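Local coordinates for ferritin (Mycoplasma penetrans, PDB 7DIE), which probably takes up, oxidises and stores iron as a 24-subunit ferritin cage, binding ferric ions within the helical bundle of its subunits, at residues S17-V22 / E107-V112; L29-A34 / F48-G53; L40-V45 / N158-V163. One frame throughout, in Å; residues are numbered along the deposited sequence.

Contact 1 (S17-V22 / E107-V112)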
loop_
_atom_site.group_PDB
_atom_site.type_symbol
_atom_site.label_atom_id
_atom_site.label_comp_id
_atom_site.label_asym_id
_atom_site.label_seq_id
_atom_site.Cartn_x
_atom_site.Cartn_y
_atom_site.Cartn_z
ATOM N N SER A 17 14.298 19.826 -47.354
ATOM C CA SER A 17 13.505 21.027 -47.158
ATOM C C SER A 17 12.242 21.000 -48.014
ATOM O O SER A 17 11.156 21.365 -47.551
ATOM C CB SER A 17 14.400 22.231 -47.490
ATOM O OG SER A 17 14.082 23.378 -46.766
ATOM N N LYS A 18 12.358 20.562 -49.266
ATOM C CA LYS A 18 11.170 20.476 -50.109
ATOM C C LYS A 18 10.189 19.455 -49.561
ATOM O O LYS A 18 8.973 19.665 -49.599
ATOM C CB LYS A 18 11.556 20.113 -51.545
ATOM C CG LYS A 18 10.334 19.923 -52.444
ATOM C CD LYS A 18 10.709 19.548 -53.866
ATOM C CE LYS A 18 9.489 19.596 -54.776
ATOM N NZ LYS A 18 9.818 19.247 -56.182
ATOM N N HIS A 19 10.690 18.335 -49.054
ATOM C CA HIS A 19 9.749 17.372 -48.507
ATOM C C HIS A 19 9.051 17.918 -47.258
ATOM O O HIS A 19 7.866 17.636 -47.031
ATOM C CB HIS A 19 10.427 16.050 -48.191
ATOM C CG HIS A 19 9.445 15.039 -47.713
ATOM N ND1 HIS A 19 8.431 14.567 -48.522
ATOM C CD2 HIS A 19 9.223 14.525 -46.483
ATOM C CE1 HIS A 19 7.658 13.761 -47.818
ATOM N NE2 HIS A 19 8.118 13.718 -46.580
ATOM N N TYR A 20 9.756 18.699 -46.434
ATOM C CA TYR A 20 9.069 19.391 -45.338
ATOM C C TYR A 20 7.901 20.213 -45.871
ATOM O O TYR A 20 6.787 20.174 -45.325
ATOM C CB TYR A 20 10.053 20.280 -44.567
ATOM C CG TYR A 20 9.441 20.992 -43.355
ATOM C CD1 TYR A 20 8.636 22.107 -43.513
ATOM C CD2 TYR A 20 9.710 20.559 -42.063
ATOM C CE1 TYR A 20 8.076 22.761 -42.422
ATOM C CE2 TYR A 20 9.170 21.218 -40.950
ATOM C CZ TYR A 20 8.353 22.322 -41.141
ATOM O OH TYR A 20 7.789 22.994 -40.064
ATOM N N ASN A 21 8.137 20.977 -46.946
ATOM C CA ASN A 21 7.057 21.778 -47.517
ATOM C C ASN A 21 5.916 20.902 -48.020
ATOM O O ASN A 21 4.759 21.320 -47.987
ATOM C CB ASN A 21 7.589 22.661 -48.658
ATOM C CG ASN A 21 8.343 23.875 -48.154
ATOM O OD1 ASN A 21 7.757 24.940 -47.957
ATOM N ND2 ASN A 21 9.644 23.719 -47.920
ATOM N N VAL A 22 6.221 19.700 -48.514
ATOM C CA VAL A 22 5.161 18.820 -49.003
ATOM C C VAL A 22 4.344 18.263 -47.840
ATOM O O VAL A 22 3.106 18.164 -47.922
ATOM C CB VAL A 22 5.757 17.700 -49.873
ATOM C CG1 VAL A 22 4.687 16.658 -50.214
ATOM C CG2 VAL A 22 6.362 18.296 -51.160
ATOM N N GLU A 107 4.959 9.999 -52.861
ATOM C CA GLU A 107 5.909 10.082 -53.979
ATOM C C GLU A 107 7.100 10.966 -53.633
ATOM O O GLU A 107 8.235 10.672 -54.033
ATOM C CB GLU A 107 5.205 10.575 -55.242
ATOM C CG GLU A 107 4.351 9.476 -55.885
ATOM C CD GLU A 107 5.062 8.107 -55.958
ATOM O OE1 GLU A 107 4.605 7.132 -55.275
ATOM O OE2 GLU A 107 6.068 8.017 -56.712
ATOM N N SER A 108 6.862 12.054 -52.894
ATOM C CA SER A 108 7.959 12.882 -52.394
ATOM C C SER A 108 8.920 12.079 -51.515
ATOM O O SER A 108 10.143 12.142 -51.697
ATOM C CB SER A 108 7.395 14.083 -51.631
ATOM O OG SER A 108 8.426 14.997 -51.347
ATOM N N VAL A 109 8.390 11.332 -50.539
ATOM C CA VAL A 109 9.245 10.459 -49.731
ATOM C C VAL A 109 10.119 9.584 -50.626
ATOM O O VAL A 109 11.337 9.478 -50.433
ATOM C CB VAL A 109 8.396 9.591 -48.781
ATOM C CG1 VAL A 109 9.270 8.507 -48.129
ATOM C CG2 VAL A 109 7.727 10.464 -47.714
ATOM N N LYS A 110 9.502 8.920 -51.600
ATOM C CA LYS A 110 10.257 8.010 -52.454
ATOM C C LYS A 110 11.362 8.749 -53.204
ATOM O O LYS A 110 12.475 8.226 -53.353
ATOM C CB LYS A 110 9.311 7.309 -53.432
ATOM C CG LYS A 110 9.951 6.220 -54.298
ATOM C CD LYS A 110 8.877 5.554 -55.169
ATOM C CE LYS A 110 9.369 4.309 -55.882
ATOM N NZ LYS A 110 10.563 4.579 -56.716
ATOM N N ASN A 111 11.075 9.969 -53.680
ATOM C CA ASN A 111 12.073 10.726 -54.437
ATOM C C ASN A 111 13.271 11.081 -53.568
ATOM O O ASN A 111 14.422 10.866 -53.961
ATOM C CB ASN A 111 11.459 12.000 -55.024
ATOM C CG ASN A 111 12.396 12.701 -56.000
ATOM O OD1 ASN A 111 12.897 12.083 -56.943
ATOM N ND2 ASN A 111 12.648 13.988 -55.772
ATOM N N VAL A 112 13.017 11.640 -52.382
ATOM C CA VAL A 112 14.122 11.997 -51.494
ATOM C C VAL A 112 14.897 10.753 -51.091
ATOM O O VAL A 112 16.131 10.767 -51.003
ATOM C CB VAL A 112 13.607 12.754 -50.252
ATOM C CG1 VAL A 112 14.801 13.157 -49.371
ATOM C CG2 VAL A 112 12.798 13.992 -50.674
#
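His19 and Ser108 form a side-chain hydrogen bond between two antiparallel helices of the ferritin four-helix bundle, helix 10-39 and helix 91-118, whose axes over these segments run 10.0 Å apart. At that spacing the backbones do not meet, and the two segments bury a modest 205 Å² between them. The imidazole spans the interval: CG stands anti to the backbone N (chi1 -176°), which carries the ring across toward helix 91-118. Its ND1 lies 2.9 Å from OG of Ser108 in a nearly straight bond (167°), with either atom a possible donor. The hydroxyl comes in at the ring's edge, close to its plane, and Ser108 CB lies in that plane as well. Methyl carbons close round this pair. Val109 CG2 presses obliquely against the ring, 3.3 Å from His19 CE1, a tight contact. Val112 CG2 meets His19 CB at 4.0 Å, one turn further along, and both methyls of Val22 lean on Ser108, its CG2 lying 3.9 Å from the serine OG. Beyond the pair, Val109 and Val112 reach helix 122-150, while His19 touches Leu64 of helix 43-70, so all four long helices converge here. The His19 side chain comes within about 5 Å of that of His60, an iron ligand. NE2 of His19 is hydrogen-bonded to Glu23 OE2. With both ring nitrogens engaged, the imidazole is fixed in rotation among valine methyls, and the nearby glutamate carboxylate would be expected to polarise it.

Contact 2 (L29-A34 / F48-G53)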
loop_
_atom_site.group_PDB
_atom_site.type_symbol
_atom_site.label_atom_id
_atom_site.label_comp_id
_atom_site.label_asym_id
_atom_site.label_seq_id
_atom_site.Cartn_x
_atom_site.Cartn_y
_atom_site.Cartn_z
ATOM N N LEU A 29 -3.631 21.447 -46.202
ATOM C CA LEU A 29 -4.827 20.960 -46.886
ATOM C C LEU A 29 -5.775 20.269 -45.913
ATOM O O LEU A 29 -6.995 20.504 -45.941
ATOM C CB LEU A 29 -4.442 20.016 -48.035
ATOM C CG LEU A 29 -5.686 19.426 -48.719
ATOM C CD1 LEU A 29 -6.485 20.508 -49.466
ATOM C CD2 LEU A 29 -5.338 18.269 -49.644
ATOM N N TYR A 30 -5.235 19.436 -45.016
ATOM C CA TYR A 30 -6.105 18.675 -44.115
ATOM C C TYR A 30 -6.841 19.587 -43.139
ATOM O O TYR A 30 -8.012 19.342 -42.814
ATOM C CB TYR A 30 -5.297 17.597 -43.365
ATOM C CG TYR A 30 -4.673 16.577 -44.301
ATOM C CD1 TYR A 30 -5.199 16.375 -45.576
ATOM C CD2 TYR A 30 -3.538 15.841 -43.933
ATOM C CE1 TYR A 30 -4.624 15.457 -46.463
ATOM C CE2 TYR A 30 -2.955 14.916 -44.813
ATOM C CZ TYR A 30 -3.510 14.738 -46.084
ATOM O OH TYR A 30 -2.963 13.845 -46.983
ATOM N N PHE A 31 -6.191 20.646 -42.656
ATOM C CA PHE A 31 -6.924 21.562 -41.786
ATOM C C PHE A 31 -8.010 22.296 -42.567
ATOM O O PHE A 31 -9.102 22.539 -42.043
ATOM C CB PHE A 31 -5.957 22.542 -41.109
ATOM C CG PHE A 31 -5.064 21.885 -40.082
ATOM C CD1 PHE A 31 -5.614 21.144 -39.042
ATOM C CD2 PHE A 31 -3.685 21.986 -40.175
ATOM C CE1 PHE A 31 -4.805 20.528 -38.089
ATOM C CE2 PHE A 31 -2.864 21.370 -39.239
ATOM C CZ PHE A 31 -3.432 20.638 -38.186
ATOM N N HIS A 32 -7.728 22.667 -43.821
ATOM C CA HIS A 32 -8.777 23.211 -44.683
ATOM C C HIS A 32 -9.916 22.206 -44.855
ATOM O O HIS A 32 -11.097 22.535 -44.652
ATOM C CB HIS A 32 -8.179 23.602 -46.043
ATOM C CG HIS A 32 -9.203 23.959 -47.076
ATOM N ND1 HIS A 32 -9.975 25.104 -47.005
ATOM C CD2 HIS A 32 -9.589 23.315 -48.204
ATOM C CE1 HIS A 32 -10.791 25.145 -48.044
ATOM N NE2 HIS A 32 -10.569 24.080 -48.792
ATOM N N LEU A 33 -9.572 20.965 -45.207
ATOM C CA LEU A 33 -10.580 19.933 -45.435
ATOM C C LEU A 33 -11.355 19.608 -44.165
ATOM O O LEU A 33 -12.512 19.181 -44.238
ATOM C CB LEU A 33 -9.909 18.681 -45.994
ATOM C CG LEU A 33 -9.343 18.837 -47.413
ATOM C CD1 LEU A 33 -8.903 17.484 -47.968
ATOM C CD2 LEU A 33 -10.347 19.514 -48.346
ATOM N N ALA A 34 -10.742 19.788 -42.992
ATOM C CA ALA A 34 -11.502 19.627 -41.755
ATOM C C ALA A 34 -12.658 20.622 -41.696
ATOM O O ALA A 34 -13.792 20.251 -41.390
ATOM C CB ALA A 34 -10.582 19.784 -40.541
ATOM N N PHE A 48 -11.137 13.585 -38.090
ATOM C CA PHE A 48 -10.123 12.785 -38.768
ATOM C C PHE A 48 -9.092 13.666 -39.464
ATOM O O PHE A 48 -7.883 13.411 -39.388
ATOM C CB PHE A 48 -10.813 11.855 -39.768
ATOM C CG PHE A 48 -9.874 11.135 -40.688
ATOM C CD1 PHE A 48 -9.196 10.000 -40.261
ATOM C CD2 PHE A 48 -9.699 11.571 -41.993
ATOM C CE1 PHE A 48 -8.319 9.327 -41.117
ATOM C CE2 PHE A 48 -8.820 10.904 -42.855
ATOM C CZ PHE A 48 -8.130 9.784 -42.412
ATOM N N PHE A 49 -9.553 14.685 -40.185
ATOM C CA PHE A 49 -8.600 15.547 -40.873
ATOM C C PHE A 49 -7.778 16.353 -39.882
ATOM O O PHE A 49 -6.592 16.601 -40.117
ATOM C CB PHE A 49 -9.322 16.452 -41.865
ATOM C CG PHE A 49 -9.592 15.778 -43.171
ATOM C CD1 PHE A 49 -8.537 15.302 -43.949
ATOM C CD2 PHE A 49 -10.892 15.573 -43.609
ATOM C CE1 PHE A 49 -8.786 14.652 -45.153
ATOM C CE2 PHE A 49 -11.151 14.928 -44.817
ATOM C CZ PHE A 49 -10.094 14.465 -45.588
ATOM N N VAL A 50 -8.375 16.758 -38.758
ATOM C CA VAL A 50 -7.574 17.449 -37.748
ATOM C C VAL A 50 -6.482 16.522 -37.228
ATOM O O VAL A 50 -5.334 16.939 -37.023
ATOM C CB VAL A 50 -8.465 17.968 -36.603
ATOM C CG1 VAL A 50 -7.587 18.478 -35.468
ATOM C CG2 VAL A 50 -9.367 19.093 -37.103
ATOM N N LYS A 51 -6.828 15.255 -37.002
ATOM C CA LYS A 51 -5.836 14.293 -36.535
ATOM C C LYS A 51 -4.726 14.112 -37.560
ATOM O O LYS A 51 -3.542 14.092 -37.204
ATOM C CB LYS A 51 -6.507 12.959 -36.234
ATOM C CG LYS A 51 -5.531 11.852 -35.794
ATOM C CD LYS A 51 -6.218 10.490 -35.764
ATOM C CE LYS A 51 -5.198 9.349 -35.679
ATOM N NZ LYS A 51 -5.843 8.003 -35.473
ATOM N N MET A 52 -5.087 14.005 -38.842
ATOM C CA MET A 52 -4.071 13.808 -39.876
ATOM C C MET A 52 -3.141 15.013 -39.962
ATOM O O MET A 52 -1.917 14.862 -40.048
ATOM C CB MET A 52 -4.732 13.550 -41.238
ATOM C CG MET A 52 -5.541 12.263 -41.345
ATOM S SD MET A 52 -4.597 10.773 -41.016
ATOM C CE MET A 52 -3.456 10.744 -42.394
ATOM N N GLY A 53 -3.706 16.225 -39.957
ATOM C CA GLY A 53 -2.870 17.413 -40.023
ATOM C C GLY A 53 -1.996 17.571 -38.792
ATOM O O GLY A 53 -0.828 17.960 -38.894
#
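The carbonyl oxygen of Tyr30 receives the helical N-H of Ala34 at 2.8 Å, and CB of Phe49 presses on it from the facing helix, 3.3 Å from Tyr30 O. No hydrogen bond crosses between the segments: helices 10-39 and 43-70, an antiparallel hairpin pair of the ferritin bundle, meet here through rings and methyls, and the axes of the two segments pass 7.9 Å apart. The Phe49 ring is filled in on both faces. Leu33 CB sits 3.9 Å above its centre, a CH-pi contact almost on the ring normal, and Phe48 of its own helix covers the opposite face. The Tyr30 ring meets Phe49 obliquely, planes 34° apart, and its CD2 rests 3.7 Å from Met52 CB. Tyr30 OH continues to Glu102 of helix 91-118, where it is hydrogen-bonded. Phe31 CG lies beside its backbone N and anti to the carbonyl carbon (chi1 -70°), and the ring lays a face over Gly53 CA; its CZ approaches Gly53 C to 3.4 Å, a closeness made possible by the bare glycine. Ala34 CB completes the seam, 3.7 Å from Val50 CG2. Phe31 also packs on Tyr20 of a neighbouring subunit, and Ala34 and Val50 on Met69 of that same subunit. Small residues and flat rings thus let the helices come close with no hydrogen bond between the two segments; the mostly apolar seam places the Met52 side chain about 5 Å from a bound iron.

Contact 3 (L40-V45 / N158-V163)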
loop_
_atom_site.group_PDB
_atom_site.type_symbol
_atom_site.label_atom_id
_atom_site.label_comp_id
_atom_site.label_asym_id
_atom_site.label_seq_id
_atom_site.Cartn_x
_atom_site.Cartn_y
_atom_site.Cartn_z
ATOM N N LEU A 40 -20.012 20.559 -44.268
ATOM C CA LEU A 40 -20.843 19.615 -45.004
ATOM C C LEU A 40 -21.632 18.693 -44.090
ATOM O O LEU A 40 -22.440 17.901 -44.589
ATOM C CB LEU A 40 -19.979 18.773 -45.950
ATOM C CG LEU A 40 -19.402 19.499 -47.167
ATOM C CD1 LEU A 40 -18.364 18.617 -47.873
ATOM C CD2 LEU A 40 -20.509 19.932 -48.123
ATOM N N GLY A 41 -21.416 18.765 -42.778
ATOM C CA GLY A 41 -22.160 17.956 -41.833
ATOM C C GLY A 41 -21.423 16.759 -41.275
ATOM O O GLY A 41 -22.047 15.939 -40.592
ATOM N N TYR A 42 -20.120 16.634 -41.533
ATOM C CA TYR A 42 -19.336 15.445 -41.183
ATOM C C TYR A 42 -18.375 15.789 -40.048
ATOM O O TYR A 42 -17.190 16.024 -40.265
ATOM C CB TYR A 42 -18.587 14.918 -42.411
ATOM C CG TYR A 42 -19.526 14.348 -43.457
ATOM C CD1 TYR A 42 -20.117 15.168 -44.424
ATOM C CD2 TYR A 42 -19.834 12.994 -43.465
ATOM C CE1 TYR A 42 -20.987 14.634 -45.377
ATOM C CE2 TYR A 42 -20.694 12.459 -44.404
ATOM C CZ TYR A 42 -21.273 13.273 -45.348
ATOM O OH TYR A 42 -22.126 12.699 -46.266
ATOM N N ASP A 43 -18.905 15.796 -38.816
ATOM C CA ASP A 43 -18.092 16.123 -37.641
ATOM C C ASP A 43 -16.919 15.147 -37.447
ATOM O O ASP A 43 -15.813 15.569 -37.088
ATOM C CB ASP A 43 -18.989 16.141 -36.399
ATOM C CG ASP A 43 -18.264 16.618 -35.152
ATOM O OD1 ASP A 43 -17.992 17.833 -35.054
ATOM O OD2 ASP A 43 -17.982 15.782 -34.260
ATOM N N ASN A 44 -17.143 13.843 -37.650
ATOM C CA ASN A 44 -16.076 12.866 -37.414
ATOM C C ASN A 44 -15.046 12.873 -38.540
ATOM O O ASN A 44 -13.844 12.715 -38.292
ATOM C CB ASN A 44 -16.660 11.468 -37.237
ATOM C CG ASN A 44 -17.221 11.244 -35.849
ATOM O OD1 ASN A 44 -16.849 11.930 -34.898
ATOM N ND2 ASN A 44 -18.137 10.293 -35.727
ATOM N N VAL A 45 -15.491 13.019 -39.789
ATOM C CA VAL A 45 -14.530 13.197 -40.874
ATOM C C VAL A 45 -13.694 14.448 -40.625
ATOM O O VAL A 45 -12.479 14.459 -40.848
ATOM C CB VAL A 45 -15.250 13.260 -42.234
ATOM C CG1 VAL A 45 -14.216 13.464 -43.350
ATOM C CG2 VAL A 45 -16.034 11.983 -42.475
ATOM N N ASN A 158 -23.681 6.413 -41.699
ATOM C CA ASN A 158 -22.782 5.304 -41.858
ATOM C C ASN A 158 -21.335 5.809 -41.905
ATOM O O ASN A 158 -20.491 5.312 -41.241
ATOM C CB ASN A 158 -23.041 4.559 -43.165
ATOM C CG ASN A 158 -24.401 3.905 -43.247
ATOM O OD1 ASN A 158 -24.955 3.435 -42.282
ATOM N ND2 ASN A 158 -24.887 3.820 -44.429
ATOM N N ILE A 159 -21.093 6.809 -42.732
ATOM C CA ILE A 159 -19.751 7.365 -42.884
ATOM C C ILE A 159 -19.250 7.892 -41.551
ATOM O O ILE A 159 -18.122 7.602 -41.128
ATOM C CB ILE A 159 -19.760 8.472 -43.957
ATOM C CG1 ILE A 159 -19.980 7.867 -45.348
ATOM C CG2 ILE A 159 -18.479 9.323 -43.899
ATOM C CD1 ILE A 159 -20.351 8.923 -46.390
ATOM N N GLU A 160 -20.080 8.693 -40.883
ATOM C CA GLU A 160 -19.705 9.279 -39.600
ATOM C C GLU A 160 -19.415 8.206 -38.557
ATOM O O GLU A 160 -18.448 8.316 -37.788
ATOM C CB GLU A 160 -20.828 10.206 -39.121
ATOM C CG GLU A 160 -20.780 11.575 -39.801
ATOM C CD GLU A 160 -19.569 12.369 -39.336
ATOM O OE1 GLU A 160 -19.595 12.900 -38.211
ATOM O OE2 GLU A 160 -18.583 12.447 -40.082
ATOM N N ASN A 161 -20.229 7.190 -38.512
ATOM C CA ASN A 161 -20.023 6.132 -37.581
ATOM C C ASN A 161 -18.714 5.395 -37.767
ATOM O O ASN A 161 -18.024 5.180 -36.837
ATOM C CB ASN A 161 -21.166 5.122 -37.626
ATOM C CG ASN A 161 -22.378 5.570 -36.867
ATOM O OD1 ASN A 161 -23.429 5.066 -37.071
ATOM N ND2 ASN A 161 -22.224 6.491 -36.010
ATOM N N ILE A 162 -18.396 4.994 -38.973
ATOM C CA ILE A 162 -17.184 4.194 -39.164
ATOM C C ILE A 162 -15.933 5.067 -39.056
ATOM O O ILE A 162 -14.906 4.636 -38.519
ATOM C CB ILE A 162 -17.235 3.409 -40.494
ATOM C CG1 ILE A 162 -16.111 2.363 -40.530
ATOM C CG2 ILE A 162 -17.140 4.326 -41.704
ATOM C CD1 ILE A 162 -16.428 1.171 -41.392
ATOM N N VAL A 163 -16.000 6.310 -39.531
ATOM C CA VAL A 163 -14.846 7.197 -39.392
ATOM C C VAL A 163 -14.602 7.520 -37.925
ATOM O O VAL A 163 -13.448 7.653 -37.496
ATOM C CB VAL A 163 -15.041 8.470 -40.235
ATOM C CG1 VAL A 163 -13.917 9.488 -39.941
ATOM C CG2 VAL A 163 -15.067 8.104 -41.727
#
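Glu160 places its carboxylate against the first turn of helix 43-70. OE1 accepts the backbone N-H of Asn44 at 2.7 Å in a nearly straight bond (170°), and OE2 accepts that of Val45 at 3.2 Å, each through its syn lone pair. A third bond returns from Asn44: ND2 reaches the Glu160 carbonyl oxygen at 2.9 Å, coming from well above the carbonyl plane. The glutamate is thus held at both side chain and backbone, and amide N-H groups at a helix start would probably favour its ionised form. Its chain bends at chi2 (-69°), which turns the carboxylate back to the helix end. Round it, the edge of the Tyr42 ring faces OE2, Ile159 CG2 fills the angle between Tyr42 CE2 and Val45 CG2, each 3.9 Å away, and Val163 CG1 touches Asn44 O. Gly41 ends the preceding helix in a Schellman motif, and Tyr42 occupies the N-cap position. Asp43, an iron-binding residue, is salt-bridged to Lys38. Helix 156-164, the short fifth helix of ferritins, also packs on neighbouring subunits; within the chain Ile159 and Val163 lean on helix 122-150, while Tyr42 and Val45 meet Ile91 of helix 91-118.

Contacts 1 and 2 share helix 10-39 and lie on opposite sides of the chain's centre, their own centres about 19 Å apart. Between them falls the iron site of Asp55, His60, Asp134 and Asp138: Val109 of contact 1 comes within about 9 Å of a bound iron, and Met52 of contact 2 within about 4 Å of the Asp138 side chain. Contact 3 continues directly from contact 2 along helix 43-70, where Phe48 CB packs on Val163 CG1 at 3.9 Å. It stands about 30 Å, centre to centre, from contact 1, at the bundle end. A bound iron lies about 3 Å from the side chain of Asp43 in contact 3.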